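Local coordinates for nitrite oxidoreductase subunit A (Kuenenia stuttgartiensis, PDB 7B04), which is a NarG-like molybdopterin oxidoreductase subunit that holds a molybdenum atom, two MD1 ligands and an iron/sulfur cluster, at residues Thr628-Lys634 / Asp871-Ile875; Trp174-Phe178 / Phe693-Ala697; Val461-Phe466 / Val478-Glu483; Asp345-Pro349 / Arg510-Asp514; Thr778-Tyr783 / Ala799-Phe803. One frame throughout, in Å; residues are numbered along the deposited sequence.

Contact 1. Residues Thr628-Lys634 / Asp871-Ile875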
# COMPACT_ATOMS: atom_id res chain seq x y z
N THR B 628 -10.02 -44.81 -2.48
CA THR B 628 -8.90 -45.42 -3.17
C THR B 628 -9.32 -46.72 -3.83
O THR B 628 -10.14 -47.47 -3.27
CB THR B 628 -7.75 -45.70 -2.21
OG1 THR B 628 -7.97 -45.00 -0.98
CG2 THR B 628 -6.52 -45.24 -2.82
N PRO B 629 -8.84 -47.01 -5.04
CA PRO B 629 -9.11 -48.34 -5.58
C PRO B 629 -8.30 -49.44 -4.92
O PRO B 629 -8.79 -50.57 -4.80
CB PRO B 629 -8.74 -48.20 -7.06
CG PRO B 629 -7.71 -47.13 -7.09
CD PRO B 629 -8.10 -46.15 -6.00
N LYS B 630 -7.12 -49.13 -4.36
CA LYS B 630 -6.28 -50.19 -3.78
C LYS B 630 -6.74 -50.58 -2.38
O LYS B 630 -6.79 -51.77 -2.05
CB LYS B 630 -4.81 -49.77 -3.76
CG LYS B 630 -3.84 -50.95 -3.58
CD LYS B 630 -2.40 -50.46 -3.39
CE LYS B 630 -1.61 -50.43 -4.68
NZ LYS B 630 -0.14 -50.34 -4.41
N TYR B 631 -7.04 -49.60 -1.53
CA TYR B 631 -7.46 -49.87 -0.17
C TYR B 631 -8.77 -49.16 0.14
O TYR B 631 -8.93 -48.52 1.18
CB TYR B 631 -6.45 -49.43 0.88
CG TYR B 631 -4.99 -49.58 0.54
CD1 TYR B 631 -4.25 -50.64 1.05
CD2 TYR B 631 -4.33 -48.65 -0.25
CE1 TYR B 631 -2.91 -50.78 0.77
CE2 TYR B 631 -3.00 -48.77 -0.53
CZ TYR B 631 -2.29 -49.84 -0.02
OH TYR B 631 -0.95 -49.97 -0.32
N GLY B 632 -9.74 -49.31 -0.76
CA GLY B 632 -11.04 -48.67 -0.65
C GLY B 632 -11.06 -47.26 -0.09
O GLY B 632 -10.18 -46.45 -0.39
N ARG B 633 -12.06 -46.96 0.74
CA ARG B 633 -12.17 -45.65 1.36
C ARG B 633 -11.11 -45.49 2.45
O ARG B 633 -11.17 -46.15 3.49
CB ARG B 633 -13.57 -45.46 1.94
CG ARG B 633 -13.78 -44.15 2.68
CD ARG B 633 -13.80 -44.36 4.18
NE ARG B 633 -14.07 -43.13 4.92
CZ ARG B 633 -15.28 -42.65 5.16
NH1 ARG B 633 -16.35 -43.31 4.72
NH2 ARG B 633 -15.44 -41.52 5.83
N LYS B 634 -10.13 -44.63 2.20
CA LYS B 634 -9.07 -44.34 3.16
C LYS B 634 -9.15 -42.88 3.57
O LYS B 634 -9.37 -42.00 2.74
CB LYS B 634 -7.69 -44.64 2.56
CG LYS B 634 -6.53 -44.35 3.50
CD LYS B 634 -5.20 -44.79 2.91
CE LYS B 634 -4.03 -44.32 3.76
NZ LYS B 634 -4.02 -44.96 5.10
N ASP B 871 3.74 -44.99 -1.95
CA ASP B 871 2.60 -45.86 -2.34
C ASP B 871 1.75 -45.00 -3.26
O ASP B 871 1.46 -43.91 -2.86
CB ASP B 871 1.84 -46.42 -1.14
CG ASP B 871 0.56 -47.15 -1.50
OD1 ASP B 871 0.15 -47.06 -2.64
OD2 ASP B 871 -0.02 -47.79 -0.64
N ASP B 872 1.41 -45.49 -4.44
CA ASP B 872 0.64 -44.68 -5.41
C ASP B 872 -0.85 -44.72 -5.10
O ASP B 872 -1.56 -43.94 -5.69
CB ASP B 872 0.95 -45.13 -6.84
CG ASP B 872 0.25 -46.41 -7.21
OD1 ASP B 872 -0.27 -47.05 -6.33
OD2 ASP B 872 0.24 -46.75 -8.39
N TYR B 873 -1.26 -45.67 -4.26
CA TYR B 873 -2.66 -45.97 -3.85
C TYR B 873 -3.47 -46.49 -5.03
O TYR B 873 -4.67 -46.35 -5.01
CB TYR B 873 -3.34 -44.79 -3.16
CG TYR B 873 -2.61 -44.27 -1.96
CD1 TYR B 873 -2.91 -44.73 -0.69
CD2 TYR B 873 -1.61 -43.33 -2.08
CE1 TYR B 873 -2.24 -44.27 0.42
CE2 TYR B 873 -0.93 -42.87 -0.98
CZ TYR B 873 -1.25 -43.33 0.27
OH TYR B 873 -0.59 -42.88 1.37
N GLY B 874 -2.82 -47.11 -6.00
CA GLY B 874 -3.51 -47.64 -7.17
C GLY B 874 -4.31 -46.56 -7.86
O GLY B 874 -5.43 -46.84 -8.25
N ILE B 875 -3.74 -45.37 -8.00
CA ILE B 875 -4.51 -44.31 -8.64
C ILE B 875 -3.91 -44.06 -10.02
O ILE B 875 -2.70 -43.80 -10.11
CB ILE B 875 -4.52 -43.02 -7.79
CG1 ILE B 875 -5.36 -43.23 -6.53
CG2 ILE B 875 -5.04 -41.85 -8.60
CD1 ILE B 875 -5.23 -42.13 -5.52

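Contact 2. Residues Trp174-Phe178 / Phe693-Ala697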
# COMPACT_ATOMS: atom_id res chain seq x y z
N TRP B 174 -28.54 -3.33 20.73
CA TRP B 174 -27.54 -4.27 21.24
C TRP B 174 -28.20 -5.38 22.04
O TRP B 174 -27.82 -6.56 21.92
CB TRP B 174 -26.52 -3.54 22.11
CG TRP B 174 -25.48 -2.85 21.31
CD1 TRP B 174 -25.41 -1.51 21.05
CD2 TRP B 174 -24.35 -3.45 20.66
NE1 TRP B 174 -24.31 -1.24 20.27
CE2 TRP B 174 -23.64 -2.41 20.02
CE3 TRP B 174 -23.87 -4.76 20.55
CZ2 TRP B 174 -22.48 -2.65 19.29
CZ3 TRP B 174 -22.72 -4.99 19.83
CH2 TRP B 174 -22.04 -3.94 19.21
N ASP B 175 -29.22 -5.04 22.82
CA ASP B 175 -29.93 -6.06 23.59
C ASP B 175 -30.68 -7.00 22.67
O ASP B 175 -30.65 -8.23 22.86
CB ASP B 175 -30.90 -5.38 24.55
CG ASP B 175 -31.25 -6.24 25.75
OD1 ASP B 175 -30.32 -6.67 26.47
OD2 ASP B 175 -32.44 -6.50 25.96
N GLU B 176 -31.28 -6.45 21.62
CA GLU B 176 -32.02 -7.27 20.67
C GLU B 176 -31.09 -8.17 19.88
O GLU B 176 -31.34 -9.37 19.73
CB GLU B 176 -32.78 -6.35 19.70
CG GLU B 176 -34.27 -6.32 19.76
CD GLU B 176 -34.80 -5.42 18.67
OE1 GLU B 176 -35.07 -4.23 18.95
OE2 GLU B 176 -34.90 -5.88 17.51
N ALA B 177 -29.96 -7.61 19.44
CA ALA B 177 -28.98 -8.39 18.70
C ALA B 177 -28.39 -9.49 19.57
O ALA B 177 -28.18 -10.62 19.10
CB ALA B 177 -27.87 -7.46 18.17
N PHE B 178 -28.09 -9.18 20.82
CA PHE B 178 -27.57 -10.19 21.74
C PHE B 178 -28.60 -11.29 22.01
O PHE B 178 -28.26 -12.48 22.02
CB PHE B 178 -27.16 -9.56 23.07
CG PHE B 178 -25.88 -8.79 23.03
CD1 PHE B 178 -24.81 -9.24 22.27
CD2 PHE B 178 -25.74 -7.64 23.77
CE1 PHE B 178 -23.63 -8.53 22.25
CE2 PHE B 178 -24.55 -6.92 23.75
CZ PHE B 178 -23.49 -7.37 22.98
N PHE B 693 -25.57 -11.91 11.46
CA PHE B 693 -25.41 -10.87 12.46
C PHE B 693 -24.21 -10.00 12.12
O PHE B 693 -23.26 -10.44 11.47
CB PHE B 693 -25.23 -11.45 13.87
CG PHE B 693 -26.49 -11.98 14.48
CD1 PHE B 693 -27.33 -11.14 15.19
CD2 PHE B 693 -26.83 -13.32 14.35
CE1 PHE B 693 -28.49 -11.63 15.76
CE2 PHE B 693 -27.99 -13.80 14.92
CZ PHE B 693 -28.82 -12.96 15.63
N ALA B 694 -24.26 -8.75 12.59
CA ALA B 694 -23.15 -7.82 12.45
C ALA B 694 -23.07 -6.99 13.71
O ALA B 694 -24.08 -6.45 14.17
CB ALA B 694 -23.33 -6.91 11.22
N PHE B 695 -21.87 -6.89 14.27
CA PHE B 695 -21.65 -6.15 15.52
C PHE B 695 -20.62 -5.06 15.29
O PHE B 695 -19.44 -5.36 15.05
CB PHE B 695 -21.20 -7.09 16.63
CG PHE B 695 -22.22 -8.14 16.98
CD1 PHE B 695 -23.31 -7.83 17.77
CD2 PHE B 695 -22.09 -9.43 16.49
CE1 PHE B 695 -24.25 -8.80 18.09
CE2 PHE B 695 -23.02 -10.39 16.80
CZ PHE B 695 -24.10 -10.08 17.60
N PRO B 696 -21.01 -3.78 15.34
CA PRO B 696 -20.05 -2.70 15.12
C PRO B 696 -19.11 -2.56 16.30
O PRO B 696 -19.54 -2.33 17.43
CB PRO B 696 -20.94 -1.46 14.95
CG PRO B 696 -22.18 -1.80 15.70
CD PRO B 696 -22.38 -3.28 15.55
N ALA B 697 -17.82 -2.72 16.04
CA ALA B 697 -16.78 -2.59 17.04
C ALA B 697 -16.08 -1.25 16.93
O ALA B 697 -16.18 -0.55 15.92
CB ALA B 697 -15.76 -3.72 16.91

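Contact 3. Residues Val461-Phe466 / Val478-Glu483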
# COMPACT_ATOMS: atom_id res chain seq x y z
N VAL B 461 31.01 -39.39 11.74
CA VAL B 461 31.51 -39.37 10.37
C VAL B 461 30.36 -38.97 9.45
O VAL B 461 29.25 -39.52 9.55
CB VAL B 461 32.12 -40.72 9.95
CG1 VAL B 461 33.30 -41.07 10.83
CG2 VAL B 461 31.08 -41.84 9.98
N LEU B 462 30.62 -37.99 8.58
CA LEU B 462 29.62 -37.53 7.63
C LEU B 462 29.42 -38.54 6.50
O LEU B 462 28.30 -38.69 6.01
CB LEU B 462 29.97 -36.14 7.11
CG LEU B 462 29.76 -35.10 8.22
CD1 LEU B 462 29.96 -33.68 7.72
CD2 LEU B 462 28.39 -35.27 8.87
N GLU B 463 30.49 -39.17 6.03
CA GLU B 463 30.40 -40.11 4.92
C GLU B 463 30.61 -41.53 5.41
O GLU B 463 31.18 -41.78 6.48
CB GLU B 463 31.44 -39.80 3.84
CG GLU B 463 31.34 -38.40 3.28
CD GLU B 463 32.44 -38.11 2.28
OE1 GLU B 463 33.62 -38.37 2.60
OE2 GLU B 463 32.12 -37.63 1.18
N GLY B 464 30.16 -42.48 4.59
CA GLY B 464 30.33 -43.88 4.91
C GLY B 464 29.10 -44.74 4.68
O GLY B 464 27.96 -44.31 4.89
N SER B 465 29.34 -45.97 4.24
CA SER B 465 28.31 -46.99 4.11
C SER B 465 28.83 -48.20 4.87
O SER B 465 29.93 -48.68 4.59
CB SER B 465 28.05 -47.35 2.64
OG SER B 465 27.53 -46.24 1.93
N PHE B 466 28.05 -48.68 5.83
CA PHE B 466 28.56 -49.66 6.76
C PHE B 466 27.69 -50.90 6.72
O PHE B 466 26.49 -50.83 6.42
CB PHE B 466 28.61 -49.08 8.18
CG PHE B 466 29.39 -47.80 8.27
CD1 PHE B 466 30.76 -47.81 8.42
CD2 PHE B 466 28.74 -46.58 8.16
CE1 PHE B 466 31.48 -46.63 8.49
CE2 PHE B 466 29.45 -45.39 8.22
CZ PHE B 466 30.82 -45.42 8.39
N VAL B 478 23.64 -49.97 6.74
CA VAL B 478 23.34 -48.62 7.20
C VAL B 478 24.38 -47.66 6.63
O VAL B 478 25.57 -47.98 6.57
CB VAL B 478 23.28 -48.54 8.75
CG1 VAL B 478 22.39 -49.64 9.31
CG2 VAL B 478 24.67 -48.63 9.36
N MET B 479 23.92 -46.49 6.19
CA MET B 479 24.80 -45.49 5.61
C MET B 479 24.37 -44.10 6.07
O MET B 479 23.25 -43.90 6.54
CB MET B 479 24.84 -45.55 4.09
CG MET B 479 23.48 -45.52 3.45
SD MET B 479 23.56 -45.75 1.67
CE MET B 479 21.87 -46.23 1.37
N THR B 480 25.27 -43.13 5.90
CA THR B 480 25.00 -41.78 6.37
C THR B 480 23.94 -41.10 5.50
O THR B 480 23.83 -41.36 4.30
CB THR B 480 26.28 -40.94 6.37
OG1 THR B 480 26.70 -40.68 5.03
CG2 THR B 480 27.40 -41.66 7.10
N LEU B 481 23.15 -40.23 6.14
CA LEU B 481 22.20 -39.42 5.39
C LEU B 481 22.89 -38.63 4.29
O LEU B 481 22.34 -38.46 3.20
CB LEU B 481 21.45 -38.47 6.33
CG LEU B 481 20.45 -37.55 5.64
CD1 LEU B 481 19.36 -38.35 4.93
CD2 LEU B 481 19.85 -36.55 6.61
N LEU B 482 24.11 -38.16 4.56
CA LEU B 482 24.86 -37.45 3.54
C LEU B 482 25.20 -38.38 2.37
O LEU B 482 25.10 -37.97 1.20
CB LEU B 482 26.14 -36.87 4.14
CG LEU B 482 26.73 -35.63 3.47
CD1 LEU B 482 27.45 -34.77 4.49
CD2 LEU B 482 27.68 -36.03 2.36
N GLU B 483 25.60 -39.62 2.66
CA GLU B 483 25.77 -40.60 1.59
C GLU B 483 24.46 -40.81 0.84
O GLU B 483 24.45 -40.85 -0.39
CB GLU B 483 26.30 -41.92 2.15
CG GLU B 483 27.81 -41.93 2.39
CD GLU B 483 28.61 -41.89 1.10
OE1 GLU B 483 28.14 -42.43 0.08
OE2 GLU B 483 29.72 -41.32 1.11

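Contact 4. Residues Asp345-Pro349 / Arg510-Asp514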
# COMPACT_ATOMS: atom_id res chain seq x y z
N ASP B 345 21.18 -7.82 -6.34
CA ASP B 345 22.41 -7.79 -7.12
C ASP B 345 22.24 -8.56 -8.42
O ASP B 345 22.82 -8.18 -9.45
CB ASP B 345 23.56 -8.37 -6.29
CG ASP B 345 24.25 -7.32 -5.44
OD1 ASP B 345 25.17 -6.65 -5.95
OD2 ASP B 345 23.87 -7.17 -4.27
N TYR B 346 21.47 -9.65 -8.40
CA TYR B 346 21.17 -10.42 -9.59
C TYR B 346 19.85 -11.14 -9.37
O TYR B 346 19.63 -11.74 -8.31
CB TYR B 346 22.29 -11.42 -9.93
CG TYR B 346 22.82 -12.24 -8.77
CD1 TYR B 346 23.72 -11.70 -7.86
CD2 TYR B 346 22.44 -13.57 -8.61
CE1 TYR B 346 24.21 -12.46 -6.81
CE2 TYR B 346 22.93 -14.33 -7.56
CZ TYR B 346 23.82 -13.77 -6.67
OH TYR B 346 24.30 -14.53 -5.63
N TRP B 347 18.96 -11.07 -10.37
CA TRP B 347 17.63 -11.66 -10.29
C TRP B 347 17.60 -13.00 -11.00
O TRP B 347 18.02 -13.10 -12.16
CB TRP B 347 16.59 -10.72 -10.90
CG TRP B 347 15.24 -11.36 -11.09
CD1 TRP B 347 14.46 -11.93 -10.13
CD2 TRP B 347 14.53 -11.50 -12.33
NE1 TRP B 347 13.30 -12.41 -10.69
CE2 TRP B 347 13.31 -12.16 -12.04
CE3 TRP B 347 14.79 -11.13 -13.65
CZ2 TRP B 347 12.37 -12.45 -13.02
CZ3 TRP B 347 13.85 -11.42 -14.62
CH2 TRP B 347 12.66 -12.08 -14.30
N ILE B 348 17.12 -14.03 -10.30
CA ILE B 348 17.05 -15.38 -10.85
C ILE B 348 15.61 -15.70 -11.25
O ILE B 348 14.78 -15.98 -10.38
CB ILE B 348 17.57 -16.42 -9.84
CG1 ILE B 348 19.03 -16.13 -9.48
CG2 ILE B 348 17.42 -17.83 -10.39
CD1 ILE B 348 19.54 -16.94 -8.30
N PRO B 349 15.27 -15.66 -12.54
CA PRO B 349 13.95 -16.13 -12.96
C PRO B 349 13.82 -17.63 -12.71
O PRO B 349 14.79 -18.38 -12.76
CB PRO B 349 13.92 -15.81 -14.46
CG PRO B 349 14.97 -14.77 -14.66
CD PRO B 349 16.04 -15.10 -13.66
N ARG B 510 26.39 -19.17 -9.64
CA ARG B 510 26.79 -17.93 -8.98
C ARG B 510 26.23 -17.87 -7.57
O ARG B 510 26.93 -17.46 -6.64
CB ARG B 510 26.30 -16.74 -9.80
CG ARG B 510 26.79 -15.39 -9.32
CD ARG B 510 26.27 -14.29 -10.23
NE ARG B 510 26.72 -12.96 -9.83
CZ ARG B 510 26.41 -11.85 -10.48
NH1 ARG B 510 26.87 -10.68 -10.05
NH2 ARG B 510 25.64 -11.90 -11.56
N LEU B 511 24.97 -18.27 -7.39
CA LEU B 511 24.40 -18.30 -6.04
C LEU B 511 25.04 -19.41 -5.22
O LEU B 511 25.29 -19.24 -4.02
CB LEU B 511 22.89 -18.49 -6.11
CG LEU B 511 22.19 -18.39 -4.75
CD1 LEU B 511 22.53 -17.07 -4.08
CD2 LEU B 511 20.68 -18.55 -4.90
N ALA B 512 25.29 -20.56 -5.85
CA ALA B 512 25.93 -21.66 -5.15
C ALA B 512 27.29 -21.24 -4.62
O ALA B 512 27.65 -21.55 -3.48
CB ALA B 512 26.07 -22.88 -6.07
N LYS B 513 28.06 -20.51 -5.43
CA LYS B 513 29.34 -20.04 -4.93
C LYS B 513 29.15 -19.00 -3.83
O LYS B 513 29.68 -19.16 -2.73
CB LYS B 513 30.17 -19.47 -6.08
CG LYS B 513 31.61 -19.17 -5.72
CD LYS B 513 32.46 -18.84 -6.94
CE LYS B 513 33.92 -18.67 -6.55
NZ LYS B 513 34.50 -19.93 -6.01
N ASP B 514 28.24 -18.04 -4.05
CA ASP B 514 28.06 -16.95 -3.08
C ASP B 514 27.71 -17.48 -1.70
O ASP B 514 28.23 -16.99 -0.69
CB ASP B 514 27.00 -15.97 -3.57
CG ASP B 514 27.53 -14.99 -4.61
OD1 ASP B 514 28.74 -14.69 -4.57
OD2 ASP B 514 26.74 -14.54 -5.46

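Contact 5. Residues Thr778-Tyr783 / Ala799-Phe803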
# COMPACT_ATOMS: atom_id res chain seq x y z
N THR B 778 7.22 -15.71 29.46
CA THR B 778 8.68 -15.65 29.50
C THR B 778 9.19 -14.29 29.02
O THR B 778 10.21 -13.80 29.51
CB THR B 778 9.30 -16.76 28.65
OG1 THR B 778 9.02 -16.51 27.26
CG2 THR B 778 8.74 -18.11 29.04
N THR B 779 8.49 -13.69 28.07
CA THR B 779 8.91 -12.43 27.48
C THR B 779 8.35 -11.21 28.20
O THR B 779 8.78 -10.09 27.91
CB THR B 779 8.50 -12.38 26.01
OG1 THR B 779 7.07 -12.40 25.91
CG2 THR B 779 9.06 -13.57 25.25
N MET B 780 7.40 -11.39 29.12
CA MET B 780 6.71 -10.23 29.68
C MET B 780 6.46 -10.26 31.18
O MET B 780 5.92 -9.28 31.70
CB MET B 780 5.37 -10.03 28.95
CG MET B 780 5.49 -9.34 27.61
SD MET B 780 4.01 -9.48 26.60
CE MET B 780 4.27 -11.06 25.80
N LYS B 781 6.82 -11.33 31.89
CA LYS B 781 6.70 -11.28 33.35
C LYS B 781 7.65 -10.23 33.90
O LYS B 781 8.83 -10.19 33.54
CB LYS B 781 6.98 -12.64 33.99
CG LYS B 781 6.72 -12.61 35.50
CD LYS B 781 7.13 -13.88 36.22
CE LYS B 781 5.94 -14.53 36.92
NZ LYS B 781 4.97 -15.06 35.95
N GLY B 782 7.13 -9.37 34.77
CA GLY B 782 7.85 -8.21 35.25
C GLY B 782 7.29 -6.91 34.72
O GLY B 782 7.47 -5.86 35.35
N TYR B 783 6.62 -6.96 33.57
CA TYR B 783 5.96 -5.81 32.99
C TYR B 783 4.57 -5.68 33.58
O TYR B 783 3.90 -6.67 33.88
CB TYR B 783 5.84 -5.95 31.48
CG TYR B 783 7.11 -5.65 30.74
CD1 TYR B 783 7.72 -4.41 30.84
CD2 TYR B 783 7.69 -6.61 29.93
CE1 TYR B 783 8.88 -4.14 30.16
CE2 TYR B 783 8.85 -6.35 29.25
CZ TYR B 783 9.44 -5.12 29.37
OH TYR B 783 10.59 -4.88 28.68
N ALA B 799 6.94 -0.87 25.44
CA ALA B 799 8.03 -1.54 26.11
C ALA B 799 8.56 -2.59 25.15
O ALA B 799 8.04 -2.76 24.04
CB ALA B 799 7.59 -2.16 27.44
N MET B 800 9.61 -3.31 25.56
CA MET B 800 10.17 -4.37 24.74
C MET B 800 10.08 -5.69 25.48
O MET B 800 10.58 -5.82 26.60
CB MET B 800 11.63 -4.07 24.36
CG MET B 800 11.81 -2.86 23.45
SD MET B 800 13.41 -2.83 22.61
CE MET B 800 14.51 -2.57 24.00
N LEU B 801 9.46 -6.68 24.84
CA LEU B 801 9.37 -8.01 25.42
C LEU B 801 10.76 -8.65 25.49
O LEU B 801 11.68 -8.30 24.74
CB LEU B 801 8.37 -8.87 24.64
CG LEU B 801 8.41 -8.76 23.11
CD1 LEU B 801 9.65 -9.41 22.66
CD2 LEU B 801 7.22 -9.42 22.43
N LEU B 802 10.92 -9.58 26.43
CA LEU B 802 12.22 -10.14 26.80
C LEU B 802 12.48 -11.48 26.11
O LEU B 802 11.98 -12.52 26.56
CB LEU B 802 12.29 -10.27 28.32
CG LEU B 802 11.82 -9.00 29.04
CD1 LEU B 802 11.74 -9.21 30.55
CD2 LEU B 802 12.71 -7.81 28.70
N PHE B 803 13.19 -11.43 24.98
CA PHE B 803 13.88 -12.57 24.38
C PHE B 803 15.31 -12.61 24.94
O PHE B 803 15.69 -11.76 25.76
CB PHE B 803 13.92 -12.49 22.85
CG PHE B 803 12.57 -12.43 22.21
CD1 PHE B 803 11.63 -13.42 22.42
CD2 PHE B 803 12.27 -11.39 21.36
CE1 PHE B 803 10.39 -13.35 21.81
CE2 PHE B 803 11.05 -11.32 20.73
CZ PHE B 803 10.11 -12.29 20.97

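Contact 1. Residues Thr628-Lys634 / Asp871-Ile875
Tyr631 and Asp871 reach for each other from opposite directions: the phenol OH gives a hydrogen bond to OD2, which meets the tyrosine ring at its edge, with ring and carboxylate planes 58° apart. The modelled bond is very short, and at this resolution its exact length means little. Lys630 serves the same acidic corner. Its chain bends about its CG-CD bond (chi3 -95°) and brings NZ to 3.7 Å from Asp871 OD1 and 3.8 Å from Asp872 OD1, two long salt bridges that make one network of the three residues. Tyr873 fills the middle, with its CD1 4.0 Å from Tyr631 CE2 and its CE1 3.8 Å from Lys634 CE, so the aliphatic part of a lysine and a second aromatic ring cross it at about right angles. Pro629 adds apolar bulk, CD lying 4.0 Å from Ile875 CG1.

Behind this shell, each aspartate also closes a turn of the loop they share. Asp871 OD1 accepts from Tyr873 N (2.6 Å), and Asp872 OD1 accepts from Gly874 N (2.6 Å). The Asp871 carboxylate carbon also lies over the centre of the Tyr873 ring. Tyr873 and Gly874 both have positive phi, and Gly874, lacking a side chain, lets Lys630 CB come close. On the other side Thr628 OG1 ties back to Gly632 O across the turn, and Phe636 meets Tyr873 edge-to-face. The contact thus joins the connecting loop of a beta hairpin, strands 625-627 and 633-635, to two consecutive Asx turns.

Contact 2. Residues Trp174-Phe178 / Phe693-Ala697
Helix 174-178, with Trp174 and Ala177, passes over strand 693-696, with Phe693, Phe695 and Pro696. The axes come within 10.1 Å at 141° between their directions, a separation expected of a helix lying on a beta sheet. Mostly side chains fill that gap, joined by the carbonyl oxygens of Ala177 and Pro696. Trp174 CZ3 comes to the edge of the Phe695 ring, 3.6 Å from CD1, as the two side chains cross at a slant. The far end of the indole goes on to Pro696: its CZ2 is 3.7 Å from Pro696 CG, while Pro696 O lies in the plane of the indole at its edge, 3.5 Å from CH2. A tryptophan suits this place because one flat group spans two strand residues.

One turn on, Ala177 is small enough to let Phe695 in, CB to CE1 3.9 Å, and Phe178 CE1 touches the same CE1 atom more loosely. The backbones come nearest at Phe693, whose CE1 packs on Ala177 O at 3.5 Å. Met741 of helix 734-749 also leans on both Phe178 and Phe695. Strand 693-696 lies between strands 135-137 and 676-681, and Ala697 beyond it touches MD1. This is the helix-on-sheet layering of an alpha/beta domain beside a cofactor pocket.

Contact 3. Residues Val461-Phe466 / Val478-Glu483
Thr480 OG1 is gripped from two sides: it donates to Leu462 O (2.7 Å) and accepts from Glu483 N (2.8 Å). Thr480 is the N-cap residue, and the second bond is its capping bond, closing the first turn of helix 481-488 where it leaves the beta hairpin of strands 465-469 and 475-480. The first ties that junction to the loop entering the hairpin. Threonine suits the place because chi1 of 70° sets OG1 between its own N and carbonyl carbon, facing the helix start, while CG2 turns to the loop.

The hairpin backbone continues the seam. Phe466 and Val478 form an antiparallel hydrogen-bonded pair, with Phe466 N to Val478 O at 2.7 Å and the return bond from Val478 N to Phe466 O at 3.0 Å. Ser465 and Met479 make the neighbouring non-hydrogen-bonded pair, and Thr480 N then bonds to Gly464 O. Gly464 has backbone angles that suit a residue without a side chain, and the Phe466 ring occupies the room beside it.

Packing differs along the contact. Phe466 and Val478 share one face of the sheet, where Leu386 of the third strand touches both, and Trp434 stacks on the Phe466 ring. Leu462 CB meets Leu482 CD1 at 3.9 Å. On the exposed side the carboxylates of Glu463 and Glu483 lie close, yet Lys486 makes a salt bridge to each and probably offsets their repulsion. Glu483 bends at chi2 (-69°), which folds its carboxylate back until OE2 is 3.6 Å from Glu463 CB.

Contact 4. Residues Asp345-Pro349 / Arg510-Asp514
Tyr346 lies flat beneath Arg510 and ends at Asp514, so a single ring joins a strand to a covering helix. Strand 346-347 is outermost in this chain's part of a parallel sheet, and helix 505-517 packs against that sheet before leading into strand 521-525, in the manner of an alpha/beta domain.

The stacking is nearly parallel. Guanidinium and ring planes differ by 11°, with centres 4.3 Å apart, and the cation-pi contact is off-centre because CZ sits towards the CD1 side of the ring. Arg510 CD instead stands over the middle of the same face, 4.1 Å from the ring centroid, as a CH-pi contact. A fully extended arginine chain lays CD, NE and CZ along the ring in turn. Its NH2 is hydrogen-bonded to Thr160 OG1 of the neighbouring Nitrite oxidoreductase subunit B, which probably helps to fix the plane of the group. The same subunit extends the sheet by pairing antiparallel with Tyr346 and Trp347.

The polar link is from Tyr346 OH to Asp514 OD2, a hydrogen bond modelled very short, between side chains approaching from opposite directions with ring and carboxylate planes 43° apart. Asp514 OD1 makes a long, weak ion pair with Lys329. Chi1 of 47° places the tyrosine ring between its backbone N and carbonyl carbon, directed at the helix.

Apolar contacts complete the interface with Leu511, whose branches are divided: CD1 lies 4.4 Å from Tyr346 CZ, whereas CD2 meets Ile348 CD1 at 3.9 Å, the two side chains crossing at about a right angle.

Contact 5. Residues Thr778-Tyr783 / Ala799-Phe803
Tyr783 slants across Leu802, with the CE1 and CE2 sides of its ring meeting different neighbours: CE1 lies 3.6 Å from Ala799 CB, and CE2 is 4.0 Å from Leu802 CG. The small alanine leaves room for a flat ring, and the branched leucine fills the other flank, its CD2 coming to 3.6 Å from Tyr783 OH. Tyr793 meets the ring edge-to-face.

Thr779 is oriented differently, lying alongside both Leu801 and Phe803 and pointing the same way as each. Its CG2 touches Phe803 CE1 at 3.7 Å, and its CB faces Leu801 CB at 3.8 Å. Chi1 of 64° turns CG2 to the phenyl ring and leaves OG1 to bond Asn570 O. The backbone supplies the one hydrogen bond between these two segments: Leu802 N meets a lone pair of Thr779 O in the carbonyl plane (2.7 Å, angle 164°).

Tyr783 is the last residue of a type II beta turn, closed by Tyr783 N to Met780 O. Gly782, with phi of 110°, takes the third position, where glycine is commonly found. Arg402 of Nitrite oxidoreductase subunit B hydrogen-bonds to Phe803 O. A beta turn thus packs against the end of strand 798-800, at the interface with subunit B.

Contact 2 reaches MD1 directly through Ala697, while Ile348 of contact 4 has its side chain about 8 Å from an MD1; the two contacts are on opposite sides of the chain's centre, 55 Å apart between centres. Contact 3 is nested inside the loop closed by contact 4, about 15 Å away between nearest atoms, and that loop lies inside the one closed by contact 2. The segments of contacts 1 and 2 alternate along the chain, and contact 5 lies inside the loop closed by contact 1, 51 Å away between centres. Contacts 4 and 5 both reach Nitrite oxidoreductase subunit B, about 28 Å apart between nearest atoms.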